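Local coordinates for protein HcgC (Methanococcus maripaludis S2, PDB 5O4J) that is a SAM-dependent C-methyltransferase that probably methylates a pyridinol ring during biosynthesis of the [Fe]-hydrogenase cofactor, at residues 11-16 against 226-231; 195-200 against 234-239; 190-195 against 240-245; 165-170 against 182-187. All blocks are in the same frame, centred on the assembly; numbering follows the deposited sequence.

Interaction 1 of 4, residues 11-16 against 226-231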
loop_
_atom_site.group_PDB
_atom_site.type_symbol
_atom_site.label_atom_id
_atom_site.label_comp_id
_atom_site.label_asym_id
_atom_site.label_seq_id
_atom_site.Cartn_x
_atom_site.Cartn_y
_atom_site.Cartn_z
ATOM N N THR A 11 -5.171 -19.398 16.217
ATOM C CA THR A 11 -5.831 -18.107 16.360
ATOM C C THR A 11 -5.124 -17.338 17.460
ATOM O O THR A 11 -5.053 -17.805 18.600
ATOM C CB THR A 11 -7.311 -18.264 16.699
ATOM O OG1 THR A 11 -7.959 -18.983 15.647
ATOM C CG2 THR A 11 -7.962 -16.884 16.883
ATOM N N THR A 12 -4.634 -16.152 17.126
ATOM C CA THR A 12 -3.855 -15.334 18.045
ATOM C C THR A 12 -4.544 -13.986 18.199
ATOM O O THR A 12 -4.743 -13.275 17.214
ATOM C CB THR A 12 -2.430 -15.153 17.523
ATOM O OG1 THR A 12 -1.860 -16.442 17.259
ATOM C CG2 THR A 12 -1.569 -14.411 18.556
ATOM N N ARG A 13 -4.891 -13.634 19.431
ATOM C CA ARG A 13 -5.412 -12.312 19.750
ATOM C C ARG A 13 -4.288 -11.456 20.315
ATOM O O ARG A 13 -3.500 -11.913 21.149
ATOM C CB ARG A 13 -6.548 -12.400 20.767
ATOM C CG ARG A 13 -7.808 -13.102 20.261
ATOM C CD ARG A 13 -8.862 -13.242 21.362
ATOM N NE ARG A 13 -8.813 -12.152 22.340
ATOM C CZ ARG A 13 -9.684 -11.982 23.331
ATOM N NH1 ARG A 13 -10.699 -12.821 23.492
ATOM N NH2 ARG A 13 -9.533 -10.957 24.161
ATOM N N SER A 14 -4.205 -10.212 19.859
ATOM C CA SER A 14 -3.136 -9.344 20.328
ATOM C C SER A 14 -3.303 -9.048 21.813
ATOM O O SER A 14 -4.420 -8.904 22.321
ATOM C CB SER A 14 -3.089 -8.036 19.530
ATOM O OG SER A 14 -4.263 -7.238 19.679
ATOM N N LYS A 15 -2.172 -8.983 22.517
ATOM C CA LYS A 15 -2.204 -8.522 23.899
ATOM C C LYS A 15 -2.601 -7.057 23.973
ATOM O O LYS A 15 -3.343 -6.653 24.876
ATOM C CB LYS A 15 -0.848 -8.745 24.565
ATOM C CG LYS A 15 -0.474 -10.207 24.721
ATOM C CD LYS A 15 0.967 -10.355 25.164
ATOM C CE LYS A 15 1.353 -11.814 25.275
ATOM N NZ LYS A 15 0.621 -12.432 26.417
ATOM N N ILE A 16 -2.107 -6.248 23.040
ATOM C CA ILE A 16 -2.480 -4.840 22.984
ATOM C C ILE A 16 -3.966 -4.722 22.669
ATOM O O ILE A 16 -4.447 -5.268 21.669
ATOM C CB ILE A 16 -1.613 -4.109 21.947
ATOM C CG1 ILE A 16 -0.200 -3.907 22.504
ATOM C CG2 ILE A 16 -2.231 -2.760 21.526
ATOM C CD1 ILE A 16 0.834 -3.672 21.432
ATOM N N ASN A 226 -12.124 -2.502 25.443
ATOM C CA ASN A 226 -11.434 -3.525 26.229
ATOM C C ASN A 226 -11.397 -4.853 25.466
ATOM O O ASN A 226 -11.872 -5.892 25.925
ATOM C CB ASN A 226 -12.130 -3.685 27.577
ATOM C CG ASN A 226 -11.309 -4.476 28.570
ATOM O OD1 ASN A 226 -10.083 -4.501 28.497
ATOM N ND2 ASN A 226 -11.988 -5.122 29.514
ATOM N N MET A 227 -10.842 -4.781 24.265
ATOM C CA MET A 227 -10.833 -5.873 23.303
ATOM C C MET A 227 -9.506 -5.828 22.562
ATOM O O MET A 227 -8.989 -4.743 22.280
ATOM C CB MET A 227 -12.003 -5.751 22.311
ATOM C CG MET A 227 -11.970 -6.720 21.138
ATOM S SD MET A 227 -11.913 -8.446 21.657
ATOM C CE MET A 227 -11.754 -9.280 20.077
ATOM N N SER A 228 -8.961 -7.006 22.257
ATOM C CA SER A 228 -7.739 -7.101 21.474
ATOM C C SER A 228 -7.877 -6.279 20.201
ATOM O O SER A 228 -8.898 -6.345 19.515
ATOM C CB SER A 228 -7.449 -8.559 21.096
ATOM O OG SER A 228 -7.142 -9.349 22.226
ATOM N N ALA A 229 -6.829 -5.523 19.864
ATOM C CA ALA A 229 -6.874 -4.725 18.644
ATOM C C ALA A 229 -6.956 -5.608 17.402
ATOM O O ALA A 229 -7.639 -5.259 16.433
ATOM C CB ALA A 229 -5.666 -3.791 18.554
ATOM N N ILE A 230 -6.262 -6.742 17.402
ATOM C CA ILE A 230 -6.130 -7.574 16.210
ATOM C C ILE A 230 -6.241 -9.042 16.579
ATOM O O ILE A 230 -5.709 -9.480 17.599
ATOM C CB ILE A 230 -4.796 -7.315 15.482
ATOM C CG1 ILE A 230 -4.782 -5.878 14.951
ATOM C CG2 ILE A 230 -4.617 -8.281 14.315
ATOM C CD1 ILE A 230 -3.474 -5.432 14.337
ATOM N N THR A 231 -6.908 -9.802 15.718
ATOM C CA THR A 231 -6.962 -11.255 15.799
ATOM C C THR A 231 -6.418 -11.836 14.499
ATOM O O THR A 231 -6.782 -11.381 13.411
ATOM C CB THR A 231 -8.394 -11.722 16.057
ATOM O OG1 THR A 231 -8.845 -11.162 17.294
ATOM C CG2 THR A 231 -8.480 -13.242 16.123
#
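With OG lodged between its own backbone N and carbonyl carbon (chi1 64°), S14 offers its hydroxyl to 226-231, while S228 OG, beside its backbone N (chi1 -67°), is placed where S14 O and the R13 guanidinium meet. The two serines interlock. S14 OG accepts from I230 N at 3.1 Å and donates to I16 O in its own segment. S228 OG donates to S14 O at 2.8 Å, in the carbonyl plane, and accepts from R13 NE at 3.3 Å. R13 NH2 adds a weak bond to the same oxygen. That oxygen lies at the guanidinium edge, and M227 SD sits over one face. I16 O takes a second donor, A229 N, at 3.0 Å. Along the backbone, S14 N bonds I230 O at 2.8 Å. S228 N is buried without a partner. R13 and T231 form an antiparallel non-hydrogen-bonded pair and lie side by side, R13 CG 3.7 Å from T231 OG1, which bonds N204. Strands 10-13 and 230-234 are thereby neighbours in a four-stranded antiparallel sheet. I230 packs on helix 177-193, T12 and S14 on helix 239-251, and I16 and A229 on helix 18-37.

Interaction 2 of 4, residues 195-200 against 234-239; sequences LDSVLY and SIDHVE. With 9KH (6-carboxy methyl-4-hydroxy-2-pyridinol), chain K.
S197 and the D236 backbone meet at the tight centre of this contact. S197 OG sits between its own backbone N and carbonyl carbon (chi1 87°), where it meets D236 N. It accepts from D236 N at 2.9 Å and donates to D196 O at 2.7 Å, on a lone pair in the carbonyl plane. S197 O takes I235 N at 2.9 Å, with the donor above the carbonyl plane. S197 belongs to the type II turn from L195 to V198. Beyond the turn, V198 pairs with S234 as an antiparallel non-hydrogen-bonded pair. The V198 and V238 side chains cross at about a right angle, with V198 CG2 3.9 Å from V238 CG1. L199 CD1 reaches I235 CD1 at 3.7 Å, while L199 CD2 lies 3.7 Å from N5 of the bound pyridinol. L199 and Y200 both face S233, a classic beta bulge. The other flank is looser and nearer solvent. There D196 OD2 and D236 OD2 stand 4.0 Å apart. D196 OD1 bonds G143 N of the second subunit; T179 and I115 of that subunit bond the pyridinol. An alanine at S197 is likely to leave D236 N without its acceptor and the turn freer to shift. The chemistry is thus divided: backbone-to-serine bonds hold the turn, an apolar leucine lines the ligand pocket, and the two nearby carboxylates probably disfavour each other, a cost that the G143 N-H may ease.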
loop_
_atom_site.group_PDB
_atom_site.type_symbol
_atom_site.label_atom_id
_atom_site.label_comp_id
_atom_site.label_asym_id
_atom_site.label_seq_id
_atom_site.Cartn_x
_atom_site.Cartn_y
_atom_site.Cartn_z
ATOM N N LEU A 195 3.168 -11.517 7.275
ATOM C CA LEU A 195 3.986 -12.469 8.014
ATOM C C LEU A 195 3.792 -13.878 7.464
ATOM O O LEU A 195 2.682 -14.273 7.093
ATOM C CB LEU A 195 3.630 -12.446 9.501
ATOM C CG LEU A 195 3.941 -11.170 10.276
ATOM C CD1 LEU A 195 3.314 -11.257 11.667
ATOM C CD2 LEU A 195 5.450 -10.911 10.362
ATOM N N ASP A 196 4.880 -14.648 7.417
ATOM C CA ASP A 196 4.778 -16.016 6.935
ATOM C C ASP A 196 3.743 -16.789 7.735
ATOM O O ASP A 196 3.714 -16.724 8.968
ATOM C CB ASP A 196 6.125 -16.734 7.034
ATOM C CG ASP A 196 6.053 -18.143 6.508
ATOM O OD1 ASP A 196 5.569 -18.304 5.375
ATOM O OD2 ASP A 196 6.474 -19.088 7.210
ATOM N N SER A 197 2.899 -17.530 7.014
ATOM C CA SER A 197 1.900 -18.481 7.512
ATOM C C SER A 197 0.586 -17.819 7.925
ATOM O O SER A 197 -0.345 -18.540 8.286
ATOM C CB SER A 197 2.405 -19.320 8.694
ATOM O OG SER A 197 2.188 -18.672 9.930
ATOM N N VAL A 198 0.467 -16.492 7.892
ATOM C CA VAL A 198 -0.814 -15.867 8.206
ATOM C C VAL A 198 -1.793 -16.145 7.075
ATOM O O VAL A 198 -1.464 -15.975 5.895
ATOM C CB VAL A 198 -0.645 -14.358 8.441
ATOM C CG1 VAL A 198 -2.016 -13.665 8.559
ATOM C CG2 VAL A 198 0.199 -14.114 9.690
ATOM N N LEU A 199 -2.996 -16.608 7.441
ATOM C CA LEU A 199 -4.096 -16.784 6.496
ATOM C C LEU A 199 -4.875 -15.487 6.319
ATOM O O LEU A 199 -5.134 -15.051 5.194
ATOM C CB LEU A 199 -5.040 -17.870 6.996
ATOM C CG LEU A 199 -4.558 -19.319 6.977
ATOM C CD1 LEU A 199 -3.398 -19.524 7.927
ATOM C CD2 LEU A 199 -5.696 -20.251 7.369
ATOM N N TYR A 200 -5.302 -14.888 7.420
ATOM C CA TYR A 200 -5.978 -13.599 7.340
ATOM C C TYR A 200 -5.840 -12.905 8.682
ATOM O O TYR A 200 -5.492 -13.528 9.689
ATOM C CB TYR A 200 -7.449 -13.747 6.923
ATOM C CG TYR A 200 -8.364 -14.469 7.905
ATOM C CD1 TYR A 200 -8.951 -13.792 8.970
ATOM C CD2 TYR A 200 -8.659 -15.808 7.746
ATOM C CE1 TYR A 200 -9.797 -14.443 9.864
ATOM C CE2 TYR A 200 -9.502 -16.473 8.637
ATOM C CZ TYR A 200 -10.067 -15.781 9.686
ATOM O OH TYR A 200 -10.909 -16.420 10.559
ATOM N N SER A 234 -3.310 -18.107 11.558
ATOM C CA SER A 234 -2.026 -18.463 10.968
ATOM C C SER A 234 -1.698 -19.932 11.232
ATOM O O SER A 234 -2.220 -20.557 12.159
ATOM C CB SER A 234 -0.902 -17.578 11.519
ATOM O OG SER A 234 -0.687 -17.821 12.897
ATOM N N ILE A 235 -0.780 -20.467 10.423
ATOM C CA ILE A 235 -0.305 -21.826 10.659
ATOM C C ILE A 235 0.711 -21.843 11.785
ATOM O O ILE A 235 0.707 -22.747 12.625
ATOM C CB ILE A 235 0.304 -22.427 9.381
ATOM C CG1 ILE A 235 -0.637 -22.281 8.183
ATOM C CG2 ILE A 235 0.691 -23.899 9.614
ATOM C CD1 ILE A 235 -1.989 -22.926 8.358
ATOM N N ASP A 236 1.605 -20.859 11.804
ATOM C CA ASP A 236 2.721 -20.798 12.733
ATOM C C ASP A 236 2.525 -19.675 13.740
ATOM O O ASP A 236 1.658 -18.808 13.597
ATOM C CB ASP A 236 4.036 -20.618 11.971
ATOM C CG ASP A 236 4.328 -21.776 11.038
ATOM O OD1 ASP A 236 3.929 -22.915 11.360
ATOM O OD2 ASP A 236 4.956 -21.550 9.987
ATOM N N HIS A 237 3.368 -19.689 14.767
ATOM C CA HIS A 237 3.285 -18.671 15.800
ATOM C C HIS A 237 3.616 -17.303 15.221
ATOM O O HIS A 237 4.621 -17.134 14.525
ATOM C CB HIS A 237 4.232 -19.004 16.953
ATOM C CG HIS A 237 3.844 -20.238 17.702
ATOM N ND1 HIS A 237 2.915 -20.232 18.720
ATOM C CD2 HIS A 237 4.278 -21.517 17.595
ATOM C CE1 HIS A 237 2.775 -21.459 19.191
ATOM N NE2 HIS A 237 3.594 -22.256 18.529
ATOM N N VAL A 238 2.771 -16.325 15.543
ATOM C CA VAL A 238 2.964 -14.936 15.136
ATOM C C VAL A 238 2.821 -13.977 16.304
ATOM O O VAL A 238 2.973 -12.770 16.125
ATOM C CB VAL A 238 1.988 -14.553 14.001
ATOM C CG1 VAL A 238 2.317 -15.326 12.728
ATOM C CG2 VAL A 238 0.540 -14.805 14.410
ATOM N N GLU A 239 2.612 -14.503 17.514
ATOM C CA GLU A 239 2.335 -13.668 18.678
ATOM C C GLU A 239 3.367 -12.555 18.859
ATOM O O GLU A 239 3.001 -11.413 19.165
ATOM C CB GLU A 239 2.260 -14.546 19.930
ATOM C CG GLU A 239 3.452 -15.485 20.116
ATOM C CD GLU A 239 3.153 -16.649 21.042
ATOM O OE1 GLU A 239 2.029 -16.720 21.577
ATOM O OE2 GLU A 239 4.048 -17.500 21.229
HETATM C C2 9KH K . -9.063 -23.466 5.373
HETATM C C3 9KH K . -9.148 -22.103 5.146
HETATM C C4 9KH K . -9.154 -21.231 6.219
HETATM C C6 9KH K . -8.988 -23.021 7.726
HETATM O O1 9KH K . -9.059 -24.327 4.321
HETATM N N5 9KH K . -9.070 -21.694 7.478
HETATM C C7 9KH K . -8.986 -23.936 6.678
HETATM O O8 9KH K . -8.908 -23.447 9.014
HETATM C C9 9KH K . -9.232 -21.575 3.738
HETATM C C10 9KH K . -9.237 -19.745 5.982
HETATM C C12 9KH K . -10.644 -19.309 5.645
HETATM O O13 9KH K . -10.748 -18.325 4.894
HETATM O O14 9KH K . -11.627 -19.911 6.134
#

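Interaction 3 of 4, residues 190-195 against 240-245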
loop_
_atom_site.group_PDB
_atom_site.type_symbol
_atom_site.label_atom_id
_atom_site.label_comp_id
_atom_site.label_asym_id
_atom_site.label_seq_id
_atom_site.Cartn_x
_atom_site.Cartn_y
_atom_site.Cartn_z
ATOM N N ARG A 190 -2.128 -4.696 7.766
ATOM C CA ARG A 190 -1.601 -4.935 6.433
ATOM C C ARG A 190 -0.205 -5.534 6.503
ATOM O O ARG A 190 0.119 -6.441 5.727
ATOM C CB ARG A 190 -1.643 -3.633 5.629
ATOM C CG ARG A 190 -3.101 -3.204 5.381
ATOM C CD ARG A 190 -3.272 -2.092 4.364
ATOM N NE ARG A 190 -4.020 -0.966 4.926
ATOM C CZ ARG A 190 -3.477 0.172 5.358
ATOM N NH1 ARG A 190 -2.166 0.369 5.288
ATOM N NH2 ARG A 190 -4.254 1.126 5.857
ATOM N N GLU A 191 0.606 -5.101 7.479
ATOM C CA GLU A 191 1.935 -5.684 7.649
ATOM C C GLU A 191 1.867 -7.075 8.275
ATOM O O GLU A 191 2.621 -7.973 7.881
ATOM C CB GLU A 191 2.811 -4.770 8.512
ATOM C CG GLU A 191 4.241 -5.258 8.594
ATOM C CD GLU A 191 5.168 -4.348 9.393
ATOM O OE1 GLU A 191 4.792 -3.200 9.730
ATOM O OE2 GLU A 191 6.293 -4.804 9.668
ATOM N N ILE A 192 0.989 -7.265 9.265
ATOM C CA ILE A 192 0.841 -8.571 9.904
ATOM C C ILE A 192 0.415 -9.618 8.887
ATOM O O ILE A 192 0.873 -10.768 8.925
ATOM C CB ILE A 192 -0.154 -8.469 11.074
ATOM C CG1 ILE A 192 0.491 -7.723 12.239
ATOM C CG2 ILE A 192 -0.669 -9.845 11.511
ATOM C CD1 ILE A 192 -0.498 -7.096 13.194
ATOM N N ASN A 193 -0.479 -9.245 7.967
ATOM C CA ASN A 193 -0.960 -10.225 7.001
ATOM C C ASN A 193 0.178 -10.796 6.169
ATOM O O ASN A 193 0.088 -11.936 5.703
ATOM C CB ASN A 193 -2.010 -9.612 6.090
ATOM C CG ASN A 193 -2.942 -10.651 5.542
ATOM O OD1 ASN A 193 -3.677 -11.290 6.287
ATOM N ND2 ASN A 193 -2.907 -10.846 4.234
ATOM N N GLU A 194 1.250 -10.023 5.981
ATOM C CA GLU A 194 2.393 -10.458 5.192
ATOM C C GLU A 194 3.368 -11.330 5.971
ATOM O O GLU A 194 4.312 -11.851 5.372
ATOM C CB GLU A 194 3.101 -9.229 4.611
ATOM C CG GLU A 194 2.236 -8.534 3.578
ATOM C CD GLU A 194 2.922 -7.388 2.853
ATOM O OE1 GLU A 194 4.014 -6.950 3.273
ATOM O OE2 GLU A 194 2.347 -6.921 1.852
ATOM N N LEU A 195 3.168 -11.517 7.275
ATOM C CA LEU A 195 3.986 -12.469 8.014
ATOM C C LEU A 195 3.792 -13.878 7.464
ATOM O O LEU A 195 2.682 -14.273 7.093
ATOM C CB LEU A 195 3.630 -12.446 9.501
ATOM C CG LEU A 195 3.941 -11.170 10.276
ATOM C CD1 LEU A 195 3.314 -11.257 11.667
ATOM C CD2 LEU A 195 5.450 -10.911 10.362
ATOM N N TYR A 240 4.654 -12.849 18.672
ATOM C CA TYR A 240 5.668 -11.831 18.959
ATOM C C TYR A 240 5.679 -10.730 17.908
ATOM O O TYR A 240 5.712 -9.537 18.246
ATOM C CB TYR A 240 7.043 -12.480 19.076
ATOM C CG TYR A 240 7.110 -13.456 20.217
ATOM C CD1 TYR A 240 6.473 -13.182 21.421
ATOM C CD2 TYR A 240 7.776 -14.663 20.087
ATOM C CE1 TYR A 240 6.513 -14.074 22.466
ATOM C CE2 TYR A 240 7.825 -15.559 21.130
ATOM C CZ TYR A 240 7.188 -15.257 22.313
ATOM O OH TYR A 240 7.229 -16.148 23.350
ATOM N N GLU A 241 5.679 -11.102 16.628
ATOM C CA GLU A 241 5.668 -10.089 15.577
ATOM C C GLU A 241 4.388 -9.267 15.629
ATOM O O GLU A 241 4.398 -8.068 15.319
ATOM C CB GLU A 241 5.827 -10.755 14.207
ATOM C CG GLU A 241 7.174 -11.432 14.008
ATOM C CD GLU A 241 7.194 -12.880 14.492
ATOM O OE1 GLU A 241 6.290 -13.280 15.259
ATOM O OE2 GLU A 241 8.125 -13.619 14.110
ATOM N N LEU A 242 3.280 -9.896 16.031
ATOM C CA LEU A 242 2.006 -9.193 16.154
ATOM C C LEU A 242 2.121 -7.992 17.087
ATOM O O LEU A 242 1.716 -6.875 16.735
ATOM C CB LEU A 242 0.944 -10.175 16.656
ATOM C CG LEU A 242 -0.431 -9.679 17.083
ATOM C CD1 LEU A 242 -1.093 -8.843 16.017
ATOM C CD2 LEU A 242 -1.312 -10.887 17.454
ATOM N N GLU A 243 2.679 -8.194 18.280
ATOM C CA GLU A 243 2.815 -7.081 19.215
ATOM C C GLU A 243 3.863 -6.074 18.735
ATOM O O GLU A 243 3.690 -4.863 18.906
ATOM C CB GLU A 243 3.180 -7.589 20.611
ATOM C CG GLU A 243 2.253 -8.672 21.216
ATOM C CD GLU A 243 0.786 -8.272 21.257
ATOM O OE1 GLU A 243 0.490 -7.135 21.679
ATOM O OE2 GLU A 243 -0.068 -9.112 20.906
ATOM N N GLU A 244 4.963 -6.559 18.150
ATOM C CA GLU A 244 6.004 -5.646 17.683
ATOM C C GLU A 244 5.480 -4.712 16.596
ATOM O O GLU A 244 5.796 -3.516 16.598
ATOM C CB GLU A 244 7.213 -6.430 17.171
ATOM C CG GLU A 244 8.043 -7.103 18.264
ATOM C CD GLU A 244 9.064 -6.171 18.897
ATOM O OE1 GLU A 244 9.483 -6.438 20.043
ATOM O OE2 GLU A 244 9.456 -5.177 18.249
ATOM N N ILE A 245 4.677 -5.227 15.661
ATOM C CA ILE A 245 4.158 -4.386 14.589
ATOM C C ILE A 245 3.190 -3.346 15.138
ATOM O O ILE A 245 3.218 -2.178 14.734
ATOM C CB ILE A 245 3.504 -5.262 13.505
ATOM C CG1 ILE A 245 4.595 -6.010 12.742
ATOM C CG2 ILE A 245 2.654 -4.427 12.558
ATOM C CD1 ILE A 245 4.092 -7.187 11.968
#
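I245 N bonds E241 O at 2.9 Å and L195 N bonds I192 O at the same length; these bonds lie within each segment, on residues whose side chains meet across the contact. Between the two segments themselves the contact is made largely by carbon. I245 is the wedge. Its CD1 presses on I192 CG1 at 3.7 Å, and the same methyl meets L195 CD1 tip to tip at 4.2 Å. E191 runs extended, with CG anti to its backbone N (chi1 -174°), and this lays its chain obliquely across I245. E191 OE2 comes to 3.7 Å from I245 CG1, and its charge is answered by a salt bridge to K248. Stem and carboxylate of the glutamate both lie along the isoleucine. L195 also uses CD1 against E241 CB, 3.6 Å away, so the near part of E241 adds to the apolar surface. Deeper in, I192 CD1 and L242 CD1 are only 3.4 Å apart, closer than usual for two methyl carbons. The packing is tight at that point. Helix 177-193 and helix 239-251 thus lie together over the small antiparallel sheet: I192 and L242 both rest on I230 and V232 of strand 230-234, and I192 also touches T201 of strand 198-203.

Interaction 4 of 4, residues 165-170 against 182-187; sequences TYRSSK and VDIIMD. With LI (lithium ion), chain I.
An end-on salt bridge ties the end of strand 159-167 to helix 177-193. Two nitrogens of R167 grip one oxygen: NH2 lies 2.7 Å and NH1 2.9 Å from D187 OD2. The oxygen stays near the guanidinium plane, but both nitrogens reach it from one face of the tilted carboxylate. D187 OD1 pairs with R190. The strand belongs to the mixed, Rossmann-type sheet, and the short strand and helix segments run nearly parallel, at 4°, with axes 11.0 Å apart. R167 spans that gap, its chain bent at chi3 (-65°). D183 CB lies over one face of its guanidinium, offset, and K170 CB covers the centre of the other. R167 NE bonds S172 OG and NH1 bonds F171 O. A leucine in place of R167 would probably cost D187 OD2 both of its guanidinium N-H bonds and loosen the hold on S172 and F171. K170 pairs with E194 of the third subunit. In the turn from R167 to K170, S169 OG binds a lithium ion at 2.5 Å.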
loop_
_atom_site.group_PDB
_atom_site.type_symbol
_atom_site.label_atom_id
_atom_site.label_comp_id
_atom_site.label_asym_id
_atom_site.label_seq_id
_atom_site.Cartn_x
_atom_site.Cartn_y
_atom_site.Cartn_z
ATOM N N THR A 165 -1.020 16.545 15.870
ATOM C CA THR A 165 -0.677 15.144 16.065
ATOM C C THR A 165 -0.687 14.445 14.716
ATOM O O THR A 165 -1.711 14.435 14.023
ATOM C CB THR A 165 -1.639 14.457 17.042
ATOM O OG1 THR A 165 -1.755 15.225 18.251
ATOM C CG2 THR A 165 -1.121 13.079 17.395
ATOM N N TYR A 166 0.449 13.841 14.366
ATOM C CA TYR A 166 0.616 13.142 13.103
ATOM C C TYR A 166 1.270 11.792 13.354
ATOM O O TYR A 166 1.805 11.516 14.434
ATOM C CB TYR A 166 1.489 13.928 12.120
ATOM C CG TYR A 166 1.092 15.369 11.948
ATOM C CD1 TYR A 166 -0.100 15.714 11.329
ATOM C CD2 TYR A 166 1.924 16.394 12.390
ATOM C CE1 TYR A 166 -0.458 17.044 11.168
ATOM C CE2 TYR A 166 1.573 17.720 12.228
ATOM C CZ TYR A 166 0.393 18.042 11.624
ATOM O OH TYR A 166 0.062 19.375 11.468
ATOM N N ARG A 167 1.257 10.962 12.323
ATOM C CA ARG A 167 2.003 9.712 12.330
ATOM C C ARG A 167 3.245 9.875 11.456
ATOM O O ARG A 167 3.146 10.230 10.274
ATOM C CB ARG A 167 1.130 8.557 11.839
ATOM C CG ARG A 167 -0.112 8.345 12.697
ATOM C CD ARG A 167 -0.755 6.980 12.440
ATOM N NE ARG A 167 -1.259 6.891 11.078
ATOM C CZ ARG A 167 -1.160 5.830 10.287
ATOM N NH1 ARG A 167 -1.675 5.872 9.071
ATOM N NH2 ARG A 167 -0.548 4.732 10.697
ATOM N N SER A 168 4.420 9.644 12.038
ATOM C CA SER A 168 5.648 9.710 11.263
ATOM C C SER A 168 5.614 8.673 10.147
ATOM O O SER A 168 5.325 7.500 10.385
ATOM C CB SER A 168 6.853 9.476 12.177
ATOM O OG SER A 168 6.908 8.126 12.598
ATOM N N SER A 169 5.873 9.119 8.920
ATOM C CA SER A 169 5.972 8.309 7.706
ATOM C C SER A 169 4.657 7.718 7.209
ATOM O O SER A 169 4.681 6.977 6.224
ATOM C CB SER A 169 6.969 7.153 7.863
ATOM O OG SER A 169 8.278 7.660 8.018
ATOM N N LYS A 170 3.522 8.001 7.842
ATOM C CA LYS A 170 2.264 7.375 7.464
ATOM C C LYS A 170 1.180 8.429 7.305
ATOM O O LYS A 170 1.212 9.475 7.955
ATOM C CB LYS A 170 1.816 6.340 8.511
ATOM C CG LYS A 170 2.785 5.184 8.675
ATOM C CD LYS A 170 2.767 4.289 7.458
ATOM C CE LYS A 170 3.383 2.932 7.765
ATOM N NZ LYS A 170 3.296 2.012 6.597
ATOM N N VAL A 182 -7.613 3.953 14.590
ATOM C CA VAL A 182 -8.055 3.181 13.430
ATOM C C VAL A 182 -6.897 2.972 12.464
ATOM O O VAL A 182 -6.639 1.860 11.999
ATOM C CB VAL A 182 -9.237 3.899 12.746
ATOM C CG1 VAL A 182 -9.545 3.281 11.383
ATOM C CG2 VAL A 182 -10.459 3.854 13.648
ATOM N N ASP A 183 -6.181 4.041 12.147
ATOM C CA ASP A 183 -5.126 3.941 11.148
ATOM C C ASP A 183 -3.948 3.111 11.654
ATOM O O ASP A 183 -3.324 2.376 10.884
ATOM C CB ASP A 183 -4.684 5.339 10.739
ATOM C CG ASP A 183 -5.717 6.058 9.907
ATOM O OD1 ASP A 183 -6.693 5.428 9.434
ATOM O OD2 ASP A 183 -5.546 7.279 9.711
ATOM N N ILE A 184 -3.615 3.234 12.942
ATOM C CA ILE A 184 -2.602 2.377 13.548
ATOM C C ILE A 184 -2.978 0.917 13.359
ATOM O O ILE A 184 -2.154 0.083 12.960
ATOM C CB ILE A 184 -2.436 2.724 15.039
ATOM C CG1 ILE A 184 -1.705 4.055 15.191
ATOM C CG2 ILE A 184 -1.680 1.619 15.796
ATOM C CD1 ILE A 184 -1.851 4.674 16.575
ATOM N N ILE A 185 -4.231 0.586 13.651
ATOM C CA ILE A 185 -4.655 -0.800 13.547
ATOM C C ILE A 185 -4.656 -1.259 12.089
ATOM O O ILE A 185 -4.190 -2.362 11.777
ATOM C CB ILE A 185 -6.027 -0.980 14.233
ATOM C CG1 ILE A 185 -5.856 -0.815 15.749
ATOM C CG2 ILE A 185 -6.609 -2.347 13.906
ATOM C CD1 ILE A 185 -7.153 -0.746 16.546
ATOM N N MET A 186 -5.164 -0.421 11.173
ATOM C CA MET A 186 -5.227 -0.806 9.765
ATOM C C MET A 186 -3.835 -1.012 9.176
ATOM O O MET A 186 -3.586 -2.005 8.477
ATOM C CB MET A 186 -5.992 0.253 8.975
ATOM C CG MET A 186 -7.464 0.329 9.311
ATOM S SD MET A 186 -8.390 -1.176 8.931
ATOM C CE MET A 186 -8.448 -1.031 7.151
ATOM N N ASP A 187 -2.908 -0.083 9.441
ATOM C CA ASP A 187 -1.555 -0.247 8.927
ATOM C C ASP A 187 -0.894 -1.479 9.546
ATOM O O ASP A 187 -0.166 -2.209 8.870
ATOM C CB ASP A 187 -0.723 1.012 9.196
ATOM C CG ASP A 187 -0.985 2.122 8.180
ATOM O OD1 ASP A 187 -1.628 1.850 7.152
ATOM O OD2 ASP A 187 -0.530 3.267 8.402
HETATM LI LI LI I . 9.514 9.278 9.544
HETATM O O HOH W 1 10.298 10.079 11.620
#

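In the fold
From the N terminus, 11-16 opens interaction 1, whose loop runs to 226-231. Interaction 4 is nested inside it, a short closure from strand 159-167 to helix 177-193. The end of that helix then opens interaction 3, and the following turn opens interaction 2. Interaction 1 closes next, then 2 at 234-239, then 3 at 240-245. Interaction 2 is therefore nested in 3, and both cross 1. Interactions 1 and 2 join three neighbouring strands of the small antiparallel sheet. Interaction 3 packs two helices beside it, and E243 bonds K15 N and I16 N of interaction 1. Helix 177-193 serves both 3 and 4, linking this sheet to the Rossmann-type one.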